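Local structure of sorbitol dehydrogenase (Gluconobacter oxydans, 5ITG) at residues V293-L298 with Q382-E387; D376-V381 with L449-G454; T388-I393 with W455-T460; S400-G405 with S461-K466. The protein probably oxidises D-sorbitol to L-sorbose with NADP as cofactor, as a sorbitol dehydrogenase of the mannitol dehydrogenase family. All coordinates share one frame; numbering follows the deposited sequence.

Interaction 1: V293-L298 with Q382-E387; sequences VKIRML and QVFWTE
Ile295 and Arg296 meet Val383, Phe384 and Glu387 where two helices cross almost at a right angle (-84°), their axes 8.2 Å apart. The methyl branch CG2 of Ile295 reaches the carbonyl O of Val383 at 3.5 Å. The same methyl lies 4.0 Å from CD1 of Phe384, approaching that ring obliquely. One turn further along helix 377-394, CG of Glu387 sits over the centre of the Arg296 guanidinium, 3.3 Å from CZ. Here the acid offers its aliphatic part to the flat group: its chain bends at chi2 (65°), and the carboxylate atom OE2 stays 4.7 Å from NH1 of Arg296, too far for a salt bridge.

Two waters fill in the polar side. One donates to Phe384 O at 2.7 Å and weakly accepts from Arg296 NE; the other donates to Arg296 O and, weakly, to Phe384 O. What fixes the guanidinium lies further out, since NH1 bonds to Thr341 O and NH2 to Thr388 OG1. The crossing joins helices 288-312 and 377-394 of the helical C-terminal domain, with Arg296 also packing on Val338 of helix 324-338 and Leu298 facing helix 350-361.

Interaction 2: D376-V381 with L449-G454; sequences DGCSKV and LPAFDG
Ala451, Cys378 and Val381 carry this buried contact, in which a short 3-10 segment of the connection between helices 432-439 and 461-477 lies against the first turns of helix 377-394, within the largely helical C-terminal part of the mannitol dehydrogenase fold. Ala451 directs its small side chain at the helix, and the two backbones come close: the CA atoms of Cys378 and Ala451 are 4.4 Å apart. The alanine methyl sits where the backbones are nearest, with Cys378 SG and Val381 CG1 packed beside it.

Cys378 places SG against the loop backbone, 3.4 Å from Ala451 N. The sulfur also packs on the methyl of Ala451 and on CB of Pro450, the latter 4.0 Å away. That proline has a polar tie to the same helix, its carbonyl O accepting a hydrogen bond from Gln382 NE2, one residue beyond Val381.

The Phe452 ring has Ala451 CB above one face, offset toward the rim, and it packs outward on Ile406, Tyr409 and Leu410 of helix 400-412. Val381, one helical turn after Cys378, comes in at the carbonyl end of Ala451. A chi1 of 167° swings its CG1 to the side opposite the backbone N, where this methyl meets the Phe452 ring obliquely, 4.2 Å from CD1, and lies 3.4 Å from Ala451 O.

Interaction 3: T388-I393 with W455-T460; sequences TVRRAI and WRDLDT
Arg390 and Asp457 form a bidentate salt bridge, NH1 and NH2 each meeting one carboxylate oxygen. NH1 donates to OD1 of Asp457 at 2.7 Å and NH2 to OD2 at 2.9 Å, both bonds at 163° and both using syn lone pairs. The two flat groups are nearly coplanar, 9° apart, which suits the paired bonds. NH1 has a second acceptor in Gly454 O, so the arginine ties together two successive parts of the loop. Leu458 lies over one guanidinium face, its CD1 3.9 Å above the plane, packing hydrocarbon on that face.

The loop residues Trp455 to Leu458 form a type I beta turn, closed by Leu458 N donating to Trp455 O; this turn presents Asp457 and Leu458 to helix 377-394 in the C-terminal domain. Beside it, Val389 makes a CH-pi contact with Trp455: CG1 stands 3.4 Å from the centroid of the five-membered ring, 14° off the normal. Ile393 extends the apolar surface, with CG2 4.0 Å from Leu458 CB. Near the close of the loop, Asp459 OD1 bonds to Ser461 OG and Thr460 OG1 to Asp464 OD2 of helix 461-477, while Arg456 pairs through NE with Asp453 OD1 and through NH2 with Leu447 O.

Interaction 4: S400-G405 with S461-K466; sequences SRIAFG and SELDQK
Ser400 opens the contact with its hydroxyl near the far end of Lys466, OG lying 3.9 Å from CE. This is packing alone, since OG finds its hydrogen bond at Asp398 OD1. Two residues on, Ile402 offers its CG2 methyl to CD1 of Leu463 at 4.0 Å, the two side chains crossing at about a right angle. Ile402 also packs on Thr388, Val389 and Ala392 of helix 377-394, and Val389 touches Leu463 too.

Ala403 then faces helix 461-477 directly. Its CB touches CD1 of Leu463 at 3.9 Å and CG of Lys466 at 3.3 Å, the latter tighter than usual van der Waals contact. Lys466 leaves its backbone with CG trans to N (chi1 176°) and bends at chi2, so that it first meets the alanine and then runs back toward Ser400, its aliphatic chain spanning a full turn of the partner helix. Further along the same side, Ala403 also packs on Val467 and Leu470.

The axes approach to 9.1 Å and cross at -57°, with an alanine opposite a leucine and a lysine stem. This is apolar helix-to-helix packing within the C-terminal helical domain of the mannitol dehydrogenase family.

All four contacts lie in the C-terminal domain, and helix 377-394 runs through three of them: interaction 2 uses its beginning, interaction 1 its middle and interaction 3 its end. Interactions 2 and 3 take consecutive parts of one loop, which leads straight into helix 461-477 and interaction 4. Along the chain, interaction 1 closes before interactions 3 and 4 open, whereas 2, 3 and 4 interlock, their segments alternating, and interaction 2 interlocks with interaction 1 as well. Centres lie from about 10 Å (3 and 4) to about 17 Å (1 and 4) apart. Interactions 3 and 4 share an apolar core of Val389, Trp455, Ile402 and Leu463. Segments distant in sequence thus build one continuous helical body, apart from the Rossmann domain.

Interaction 1: V293-L298 with Q382-E387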
loop_
_atom_site.group_PDB
_atom_site.type_symbol
_atom_site.label_atom_id
_atom_site.label_comp_id
_atom_site.label_asym_id
_atom_site.label_seq_id
_atom_site.Cartn_x
_atom_site.Cartn_y
_atom_site.Cartn_z
ATOM N N VAL A 293 -3.475 -3.191 13.037
ATOM C CA VAL A 293 -2.540 -2.300 13.722
ATOM C C VAL A 293 -2.302 -1.118 12.771
ATOM O O VAL A 293 -2.348 0.048 13.171
ATOM C CB VAL A 293 -1.178 -2.972 13.987
ATOM C CG1 VAL A 293 -0.159 -1.912 14.450
ATOM C CG2 VAL A 293 -1.329 -4.054 15.054
ATOM N N LYS A 294 -2.057 -1.428 11.503
ATOM C CA LYS A 294 -1.813 -0.390 10.504
ATOM C C LYS A 294 -3.038 0.502 10.336
ATOM O O LYS A 294 -2.935 1.737 10.315
ATOM C CB LYS A 294 -1.447 -1.030 9.172
ATOM C CG LYS A 294 -0.967 -0.040 8.125
ATOM C CD LYS A 294 -0.665 -0.759 6.827
ATOM C CE LYS A 294 -0.513 0.211 5.684
ATOM N NZ LYS A 294 -0.533 -0.503 4.375
ATOM N N ILE A 295 -4.204 -0.123 10.223
ATOM C CA ILE A 295 -5.449 0.620 10.060
ATOM C C ILE A 295 -5.783 1.518 11.259
ATOM O O ILE A 295 -6.066 2.713 11.104
ATOM C CB ILE A 295 -6.637 -0.351 9.835
ATOM C CG1 ILE A 295 -6.524 -0.995 8.449
ATOM C CG2 ILE A 295 -7.971 0.385 9.974
ATOM C CD1 ILE A 295 -7.509 -2.125 8.244
ATOM N N ARG A 296 -5.721 0.945 12.459
ATOM C CA ARG A 296 -6.109 1.684 13.651
ATOM C C ARG A 296 -5.081 2.597 14.306
ATOM O O ARG A 296 -5.440 3.400 15.180
ATOM C CB ARG A 296 -6.683 0.706 14.683
ATOM C CG ARG A 296 -7.929 -0.044 14.168
ATOM C CD ARG A 296 -8.486 -0.982 15.228
ATOM N NE ARG A 296 -8.789 -0.244 16.444
ATOM C CZ ARG A 296 -8.837 -0.781 17.663
ATOM N NH1 ARG A 296 -8.602 -2.082 17.843
ATOM N NH2 ARG A 296 -9.103 -0.010 18.709
HETATM N N MSE A 297 -3.820 2.475 13.904
HETATM C CA MSE A 297 -2.771 3.343 14.438
HETATM C C MSE A 297 -2.183 4.263 13.358
HETATM O O MSE A 297 -2.171 5.473 13.538
HETATM C CB MSE A 297 -1.664 2.514 15.093
HETATM C CG MSE A 297 -2.094 1.873 16.413
HETATM SE SE MSE A 297 -0.617 1.053 17.325
HETATM C CE MSE A 297 0.270 2.683 17.905
ATOM N N LEU A 298 -1.718 3.705 12.238
ATOM C CA LEU A 298 -1.136 4.540 11.184
ATOM C C LEU A 298 -2.191 5.351 10.429
ATOM O O LEU A 298 -2.118 6.583 10.381
ATOM C CB LEU A 298 -0.335 3.696 10.180
ATOM C CG LEU A 298 0.313 4.496 9.034
ATOM C CD1 LEU A 298 1.481 5.288 9.563
ATOM C CD2 LEU A 298 0.780 3.561 7.931
ATOM N N GLN A 382 -14.910 5.735 8.723
ATOM C CA GLN A 382 -15.599 4.458 8.859
ATOM C C GLN A 382 -14.606 3.309 9.032
ATOM O O GLN A 382 -14.739 2.492 9.939
ATOM C CB GLN A 382 -16.469 4.181 7.631
ATOM C CG GLN A 382 -17.577 5.197 7.399
ATOM C CD GLN A 382 -18.364 4.898 6.133
ATOM O OE1 GLN A 382 -17.797 4.460 5.132
ATOM N NE2 GLN A 382 -19.670 5.154 6.165
ATOM N N VAL A 383 -13.602 3.246 8.171
ATOM C CA VAL A 383 -12.636 2.157 8.271
ATOM C C VAL A 383 -11.597 2.294 9.387
ATOM O O VAL A 383 -11.355 1.339 10.127
ATOM C CB VAL A 383 -11.911 1.942 6.923
ATOM C CG1 VAL A 383 -10.915 0.783 7.038
ATOM C CG2 VAL A 383 -12.944 1.639 5.822
ATOM N N PHE A 384 -11.001 3.473 9.535
ATOM C CA PHE A 384 -9.947 3.655 10.543
ATOM C C PHE A 384 -10.360 3.892 11.992
ATOM O O PHE A 384 -9.623 3.520 12.911
ATOM C CB PHE A 384 -9.013 4.820 10.160
ATOM C CG PHE A 384 -8.632 4.869 8.703
ATOM C CD1 PHE A 384 -8.570 3.717 7.931
ATOM C CD2 PHE A 384 -8.272 6.079 8.123
ATOM C CE1 PHE A 384 -8.156 3.778 6.607
ATOM C CE2 PHE A 384 -7.855 6.146 6.802
ATOM C CZ PHE A 384 -7.797 4.997 6.043
ATOM N N TRP A 385 -11.514 4.519 12.212
ATOM C CA TRP A 385 -11.927 4.860 13.574
ATOM C C TRP A 385 -13.022 4.037 14.258
ATOM O O TRP A 385 -13.094 4.021 15.487
ATOM C CB TRP A 385 -12.374 6.328 13.620
ATOM C CG TRP A 385 -11.284 7.377 13.511
ATOM C CD1 TRP A 385 -9.947 7.175 13.334
ATOM C CD2 TRP A 385 -11.468 8.796 13.599
ATOM N NE1 TRP A 385 -9.280 8.384 13.313
ATOM C CE2 TRP A 385 -10.193 9.394 13.472
ATOM C CE3 TRP A 385 -12.590 9.619 13.778
ATOM C CZ2 TRP A 385 -10.007 10.779 13.516
ATOM C CZ3 TRP A 385 -12.409 10.999 13.827
ATOM C CH2 TRP A 385 -11.125 11.566 13.696
ATOM N N THR A 386 -13.862 3.358 13.486
ATOM C CA THR A 386 -14.980 2.613 14.071
ATOM C C THR A 386 -14.670 1.667 15.235
ATOM O O THR A 386 -15.327 1.733 16.274
ATOM C CB THR A 386 -15.754 1.843 12.975
ATOM O OG1 THR A 386 -16.328 2.785 12.059
ATOM C CG2 THR A 386 -16.877 1.003 13.593
ATOM N N GLU A 387 -13.692 0.783 15.081
ATOM C CA GLU A 387 -13.379 -0.145 16.169
ATOM C C GLU A 387 -13.003 0.598 17.459
ATOM O O GLU A 387 -13.486 0.263 18.543
ATOM C CB GLU A 387 -12.250 -1.091 15.757
ATOM C CG GLU A 387 -11.805 -2.090 16.841
ATOM C CD GLU A 387 -12.883 -3.088 17.227
ATOM O OE1 GLU A 387 -13.468 -3.716 16.320
ATOM O OE2 GLU A 387 -13.132 -3.258 18.443
HETATM O O HOH W 1 -10.514 1.978 14.883
HETATM O O HOH W 2 -8.198 4.034 15.881
#

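Interaction 2: D376-V381 with L449-G454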
loop_
_atom_site.group_PDB
_atom_site.type_symbol
_atom_site.label_atom_id
_atom_site.label_comp_id
_atom_site.label_asym_id
_atom_site.label_seq_id
_atom_site.Cartn_x
_atom_site.Cartn_y
_atom_site.Cartn_z
ATOM N N ASP A 376 -12.073 11.886 1.041
ATOM C CA ASP A 376 -12.890 10.699 1.287
ATOM C C ASP A 376 -12.840 10.433 2.791
ATOM O O ASP A 376 -12.848 9.286 3.236
ATOM C CB ASP A 376 -12.349 9.488 0.509
ATOM C CG ASP A 376 -13.351 8.341 0.435
ATOM O OD1 ASP A 376 -14.525 8.535 0.825
ATOM O OD2 ASP A 376 -12.968 7.246 -0.025
ATOM N N GLY A 377 -12.788 11.517 3.561
ATOM C CA GLY A 377 -12.730 11.419 5.007
ATOM C C GLY A 377 -13.808 10.538 5.609
ATOM O O GLY A 377 -13.607 9.930 6.659
ATOM N N CYS A 378 -14.959 10.463 4.948
ATOM C CA CYS A 378 -16.060 9.640 5.442
ATOM C C CYS A 378 -15.681 8.161 5.478
ATOM O O CYS A 378 -15.868 7.483 6.495
ATOM C CB CYS A 378 -17.297 9.820 4.563
ATOM S SG CYS A 378 -18.666 8.730 5.023
ATOM N N SER A 379 -15.166 7.664 4.357
ATOM C CA SER A 379 -14.758 6.269 4.251
ATOM C C SER A 379 -13.584 5.980 5.179
ATOM O O SER A 379 -13.460 4.877 5.721
ATOM C CB SER A 379 -14.349 5.934 2.813
ATOM O OG SER A 379 -15.402 6.205 1.904
ATOM N N LYS A 380 -12.719 6.972 5.357
ATOM C CA LYS A 380 -11.556 6.795 6.216
ATOM C C LYS A 380 -11.976 6.708 7.674
ATOM O O LYS A 380 -11.471 5.873 8.418
ATOM C CB LYS A 380 -10.546 7.924 5.977
ATOM C CG LYS A 380 -9.807 7.748 4.653
ATOM C CD LYS A 380 -8.896 8.905 4.287
ATOM C CE LYS A 380 -8.193 8.612 2.960
ATOM N NZ LYS A 380 -7.527 9.808 2.386
ATOM N N VAL A 381 -12.917 7.553 8.074
ATOM C CA VAL A 381 -13.419 7.527 9.439
ATOM C C VAL A 381 -14.094 6.174 9.680
ATOM O O VAL A 381 -13.870 5.533 10.702
ATOM C CB VAL A 381 -14.432 8.665 9.676
ATOM C CG1 VAL A 381 -15.179 8.444 10.975
ATOM C CG2 VAL A 381 -13.695 10.006 9.710
ATOM N N LEU A 449 -24.150 12.453 9.485
ATOM C CA LEU A 449 -23.383 12.054 8.299
ATOM C C LEU A 449 -23.068 10.562 8.375
ATOM O O LEU A 449 -22.944 10.005 9.459
ATOM C CB LEU A 449 -22.084 12.857 8.185
ATOM C CG LEU A 449 -22.235 14.335 7.811
ATOM C CD1 LEU A 449 -20.894 15.055 7.950
ATOM C CD2 LEU A 449 -22.769 14.446 6.386
ATOM N N PRO A 450 -22.938 9.899 7.216
ATOM C CA PRO A 450 -22.641 8.463 7.127
ATOM C C PRO A 450 -21.316 8.050 7.768
ATOM O O PRO A 450 -21.114 6.881 8.096
ATOM C CB PRO A 450 -22.634 8.200 5.622
ATOM C CG PRO A 450 -23.536 9.267 5.069
ATOM C CD PRO A 450 -23.123 10.476 5.873
ATOM N N ALA A 451 -20.418 9.012 7.943
ATOM C CA ALA A 451 -19.102 8.743 8.518
ATOM C C ALA A 451 -19.144 8.026 9.867
ATOM O O ALA A 451 -18.246 7.240 10.182
ATOM C CB ALA A 451 -18.321 10.058 8.661
ATOM N N PHE A 452 -20.192 8.287 10.642
ATOM C CA PHE A 452 -20.328 7.725 11.978
ATOM C C PHE A 452 -21.298 6.548 12.117
ATOM O O PHE A 452 -21.624 6.136 13.236
ATOM C CB PHE A 452 -20.723 8.857 12.931
ATOM C CG PHE A 452 -20.011 10.156 12.643
ATOM C CD1 PHE A 452 -18.618 10.198 12.546
ATOM C CD2 PHE A 452 -20.730 11.328 12.419
ATOM C CE1 PHE A 452 -17.952 11.388 12.224
ATOM C CE2 PHE A 452 -20.073 12.524 12.097
ATOM C CZ PHE A 452 -18.683 12.554 11.997
ATOM N N ASP A 453 -21.736 5.996 10.988
ATOM C CA ASP A 453 -22.675 4.872 10.995
ATOM C C ASP A 453 -22.143 3.580 11.615
ATOM O O ASP A 453 -22.924 2.758 12.098
ATOM C CB ASP A 453 -23.155 4.561 9.571
ATOM C CG ASP A 453 -24.141 5.593 9.040
ATOM O OD1 ASP A 453 -24.561 6.470 9.812
ATOM O OD2 ASP A 453 -24.497 5.517 7.845
ATOM N N GLY A 454 -20.825 3.400 11.591
ATOM C CA GLY A 454 -20.223 2.192 12.132
ATOM C C GLY A 454 -20.478 1.911 13.604
ATOM O O GLY A 454 -20.353 0.765 14.048
#

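Interaction 3: T388-I393 with W455-T460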
loop_
_atom_site.group_PDB
_atom_site.type_symbol
_atom_site.label_atom_id
_atom_site.label_comp_id
_atom_site.label_asym_id
_atom_site.label_seq_id
_atom_site.Cartn_x
_atom_site.Cartn_y
_atom_site.Cartn_z
ATOM N N THR A 388 -12.158 1.617 17.342
ATOM C CA THR A 388 -11.741 2.386 18.516
ATOM C C THR A 388 -12.926 3.053 19.218
ATOM O O THR A 388 -13.003 3.065 20.451
ATOM C CB THR A 388 -10.675 3.423 18.134
ATOM O OG1 THR A 388 -9.457 2.730 17.822
ATOM C CG2 THR A 388 -10.418 4.405 19.279
ATOM N N VAL A 389 -13.857 3.589 18.440
ATOM C CA VAL A 389 -15.045 4.211 19.017
ATOM C C VAL A 389 -15.948 3.154 19.666
ATOM O O VAL A 389 -16.400 3.329 20.798
ATOM C CB VAL A 389 -15.854 4.981 17.939
ATOM C CG1 VAL A 389 -17.182 5.478 18.522
ATOM C CG2 VAL A 389 -15.035 6.161 17.437
ATOM N N ARG A 390 -16.207 2.056 18.965
ATOM C CA ARG A 390 -17.060 1.007 19.529
ATOM C C ARG A 390 -16.512 0.509 20.866
ATOM O O ARG A 390 -17.261 0.350 21.823
ATOM C CB ARG A 390 -17.187 -0.189 18.574
ATOM C CG ARG A 390 -17.962 0.069 17.287
ATOM C CD ARG A 390 -18.276 -1.258 16.577
ATOM N NE ARG A 390 -19.299 -2.021 17.289
ATOM C CZ ARG A 390 -20.612 -1.842 17.137
ATOM N NH1 ARG A 390 -21.068 -0.936 16.284
ATOM N NH2 ARG A 390 -21.470 -2.548 17.858
ATOM N N ARG A 391 -15.208 0.255 20.929
ATOM C CA ARG A 391 -14.592 -0.224 22.168
ATOM C C ARG A 391 -14.717 0.765 23.318
ATOM O O ARG A 391 -15.026 0.374 24.443
ATOM C CB ARG A 391 -13.109 -0.554 21.940
ATOM C CG ARG A 391 -12.893 -1.823 21.155
ATOM C CD ARG A 391 -13.376 -3.035 21.939
ATOM N NE ARG A 391 -12.352 -3.558 22.836
ATOM C CZ ARG A 391 -11.197 -4.073 22.420
ATOM N NH1 ARG A 391 -10.926 -4.128 21.118
ATOM N NH2 ARG A 391 -10.324 -4.545 23.301
ATOM N N ALA A 392 -14.483 2.045 23.036
ATOM C CA ALA A 392 -14.573 3.078 24.063
ATOM C C ALA A 392 -15.981 3.139 24.628
ATOM O O ALA A 392 -16.161 3.264 25.836
ATOM C CB ALA A 392 -14.190 4.432 23.490
ATOM N N ILE A 393 -16.977 3.054 23.750
ATOM C CA ILE A 393 -18.380 3.087 24.179
ATOM C C ILE A 393 -18.766 1.802 24.906
ATOM O O ILE A 393 -19.409 1.840 25.949
ATOM C CB ILE A 393 -19.344 3.249 22.977
ATOM C CG1 ILE A 393 -19.097 4.587 22.275
ATOM C CG2 ILE A 393 -20.790 3.131 23.456
ATOM C CD1 ILE A 393 -20.019 4.838 21.091
ATOM N N TRP A 455 -20.819 2.944 14.369
ATOM C CA TRP A 455 -21.081 2.758 15.791
ATOM C C TRP A 455 -22.443 3.287 16.221
ATOM O O TRP A 455 -22.769 3.298 17.408
ATOM C CB TRP A 455 -19.979 3.419 16.627
ATOM C CG TRP A 455 -19.775 4.889 16.372
ATOM C CD1 TRP A 455 -20.498 5.926 16.892
ATOM C CD2 TRP A 455 -18.745 5.477 15.573
ATOM N NE1 TRP A 455 -19.975 7.131 16.470
ATOM C CE2 TRP A 455 -18.897 6.882 15.659
ATOM C CE3 TRP A 455 -17.703 4.956 14.793
ATOM C CZ2 TRP A 455 -18.043 7.769 14.994
ATOM C CZ3 TRP A 455 -16.853 5.844 14.127
ATOM C CH2 TRP A 455 -17.033 7.236 14.238
ATOM N N ARG A 456 -23.249 3.681 15.241
ATOM C CA ARG A 456 -24.568 4.244 15.505
ATOM C C ARG A 456 -25.536 3.302 16.232
ATOM O O ARG A 456 -26.477 3.763 16.874
ATOM C CB ARG A 456 -25.187 4.733 14.192
ATOM C CG ARG A 456 -26.214 5.836 14.372
ATOM C CD ARG A 456 -26.762 6.314 13.036
ATOM N NE ARG A 456 -25.783 7.049 12.236
ATOM C CZ ARG A 456 -25.307 8.255 12.543
ATOM N NH1 ARG A 456 -25.711 8.874 13.642
ATOM N NH2 ARG A 456 -24.440 8.852 11.736
ATOM N N ASP A 457 -25.305 1.994 16.151
ATOM C CA ASP A 457 -26.188 1.039 16.819
ATOM C C ASP A 457 -26.043 1.082 18.340
ATOM O O ASP A 457 -26.956 0.701 19.076
ATOM C CB ASP A 457 -25.932 -0.384 16.306
ATOM C CG ASP A 457 -24.474 -0.789 16.397
ATOM O OD1 ASP A 457 -23.631 -0.133 15.750
ATOM O OD2 ASP A 457 -24.175 -1.767 17.112
ATOM N N LEU A 458 -24.892 1.557 18.806
ATOM C CA LEU A 458 -24.623 1.667 20.233
ATOM C C LEU A 458 -25.246 2.948 20.788
ATOM O O LEU A 458 -25.778 3.768 20.039
ATOM C CB LEU A 458 -23.111 1.699 20.471
ATOM C CG LEU A 458 -22.339 0.487 19.945
ATOM C CD1 LEU A 458 -20.844 0.754 20.029
ATOM C CD2 LEU A 458 -22.722 -0.747 20.752
ATOM N N ASP A 459 -25.184 3.118 22.105
ATOM C CA ASP A 459 -25.722 4.323 22.723
ATOM C C ASP A 459 -24.688 5.435 22.598
ATOM O O ASP A 459 -23.794 5.560 23.426
ATOM C CB ASP A 459 -26.052 4.079 24.196
ATOM C CG ASP A 459 -26.361 5.371 24.940
ATOM O OD1 ASP A 459 -27.051 6.242 24.368
ATOM O OD2 ASP A 459 -25.915 5.507 26.099
ATOM N N THR A 460 -24.829 6.240 21.551
ATOM C CA THR A 460 -23.910 7.338 21.276
ATOM C C THR A 460 -24.293 8.656 21.954
ATOM O O THR A 460 -23.766 9.715 21.604
ATOM C CB THR A 460 -23.825 7.585 19.757
ATOM O OG1 THR A 460 -25.082 8.083 19.285
ATOM C CG2 THR A 460 -23.512 6.280 19.021
#

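Interaction 4: S400-G405 with S461-K466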
loop_
_atom_site.group_PDB
_atom_site.type_symbol
_atom_site.label_atom_id
_atom_site.label_comp_id
_atom_site.label_asym_id
_atom_site.label_seq_id
_atom_site.Cartn_x
_atom_site.Cartn_y
_atom_site.Cartn_z
ATOM N N SER A 400 -13.334 11.719 25.508
ATOM C CA SER A 400 -12.793 13.042 25.213
ATOM C C SER A 400 -12.027 13.198 23.908
ATOM O O SER A 400 -12.394 14.025 23.078
ATOM C CB SER A 400 -11.903 13.511 26.369
ATOM O OG SER A 400 -12.671 13.663 27.549
ATOM N N ARG A 401 -10.962 12.417 23.723
ATOM C CA ARG A 401 -10.151 12.518 22.509
ATOM C C ARG A 401 -10.865 11.975 21.280
ATOM O O ARG A 401 -10.675 12.473 20.169
ATOM C CB ARG A 401 -8.817 11.793 22.700
ATOM C CG ARG A 401 -7.907 12.441 23.745
ATOM C CD ARG A 401 -6.832 11.466 24.199
ATOM N NE ARG A 401 -7.429 10.271 24.791
ATOM C CZ ARG A 401 -7.881 10.191 26.039
ATOM N NH1 ARG A 401 -7.797 11.239 26.849
ATOM N NH2 ARG A 401 -8.440 9.071 26.475
ATOM N N ILE A 402 -11.684 10.949 21.480
ATOM C CA ILE A 402 -12.440 10.362 20.388
ATOM C C ILE A 402 -13.432 11.410 19.878
ATOM O O ILE A 402 -13.607 11.586 18.661
ATOM C CB ILE A 402 -13.177 9.081 20.871
ATOM C CG1 ILE A 402 -12.149 7.955 21.050
ATOM C CG2 ILE A 402 -14.264 8.664 19.869
ATOM C CD1 ILE A 402 -12.673 6.735 21.769
ATOM N N ALA A 403 -14.058 12.123 20.807
ATOM C CA ALA A 403 -15.024 13.157 20.438
ATOM C C ALA A 403 -14.327 14.322 19.747
ATOM O O ALA A 403 -14.891 14.952 18.849
ATOM C CB ALA A 403 -15.770 13.644 21.673
ATOM N N PHE A 404 -13.100 14.609 20.170
ATOM C CA PHE A 404 -12.325 15.690 19.574
ATOM C C PHE A 404 -12.037 15.380 18.103
ATOM O O PHE A 404 -12.111 16.260 17.241
ATOM C CB PHE A 404 -10.998 15.884 20.319
ATOM C CG PHE A 404 -10.068 16.848 19.640
ATOM C CD1 PHE A 404 -10.304 18.218 19.694
ATOM C CD2 PHE A 404 -9.007 16.380 18.868
ATOM C CE1 PHE A 404 -9.502 19.113 18.983
ATOM C CE2 PHE A 404 -8.200 17.262 18.152
ATOM C CZ PHE A 404 -8.451 18.634 18.209
ATOM N N GLY A 405 -11.697 14.129 17.814
ATOM C CA GLY A 405 -11.419 13.768 16.435
ATOM C C GLY A 405 -12.646 13.984 15.570
ATOM O O GLY A 405 -12.562 14.520 14.457
ATOM N N SER A 461 -25.205 8.591 22.921
ATOM C CA SER A 461 -25.659 9.786 23.631
ATOM C C SER A 461 -24.540 10.636 24.232
ATOM O O SER A 461 -24.436 11.832 23.947
ATOM C CB SER A 461 -26.635 9.392 24.745
ATOM O OG SER A 461 -27.756 8.715 24.207
ATOM N N GLU A 462 -23.717 10.022 25.074
ATOM C CA GLU A 462 -22.623 10.731 25.725
ATOM C C GLU A 462 -21.585 11.234 24.722
ATOM O O GLU A 462 -21.090 12.356 24.836
ATOM C CB GLU A 462 -21.945 9.820 26.752
ATOM C CG GLU A 462 -21.223 10.578 27.854
ATOM C CD GLU A 462 -20.501 9.653 28.816
ATOM O OE1 GLU A 462 -21.084 8.606 29.184
ATOM O OE2 GLU A 462 -19.357 9.977 29.209
ATOM N N LEU A 463 -21.261 10.402 23.738
ATOM C CA LEU A 463 -20.284 10.779 22.724
ATOM C C LEU A 463 -20.786 11.967 21.910
ATOM O O LEU A 463 -20.071 12.944 21.726
ATOM C CB LEU A 463 -20.000 9.599 21.781
ATOM C CG LEU A 463 -19.069 9.888 20.591
ATOM C CD1 LEU A 463 -17.691 10.293 21.105
ATOM C CD2 LEU A 463 -18.951 8.658 19.691
ATOM N N ASP A 464 -22.021 11.890 21.425
ATOM C CA ASP A 464 -22.559 12.974 20.614
ATOM C C ASP A 464 -22.628 14.306 21.360
ATOM O O ASP A 464 -22.329 15.359 20.792
ATOM C CB ASP A 464 -23.932 12.587 20.048
ATOM C CG ASP A 464 -23.857 11.379 19.110
ATOM O OD1 ASP A 464 -22.795 11.167 18.481
ATOM O OD2 ASP A 464 -24.861 10.646 18.992
ATOM N N GLN A 465 -23.009 14.264 22.632
ATOM C CA GLN A 465 -23.089 15.479 23.430
ATOM C C GLN A 465 -21.708 16.115 23.572
ATOM O O GLN A 465 -21.558 17.331 23.442
ATOM C CB GLN A 465 -23.677 15.171 24.811
ATOM C CG GLN A 465 -25.202 15.071 24.821
ATOM C CD GLN A 465 -25.739 14.348 26.043
ATOM O OE1 GLN A 465 -25.359 14.645 27.178
ATOM N NE2 GLN A 465 -26.636 13.390 25.815
ATOM N N LYS A 466 -20.701 15.287 23.839
ATOM C CA LYS A 466 -19.336 15.773 23.985
ATOM C C LYS A 466 -18.862 16.377 22.671
ATOM O O LYS A 466 -18.192 17.410 22.657
ATOM C CB LYS A 466 -18.404 14.626 24.392
ATOM C CG LYS A 466 -16.937 15.004 24.489
ATOM C CD LYS A 466 -16.654 15.909 25.680
ATOM C CE LYS A 466 -15.155 16.134 25.840
ATOM N NZ LYS A 466 -14.833 16.951 27.045
#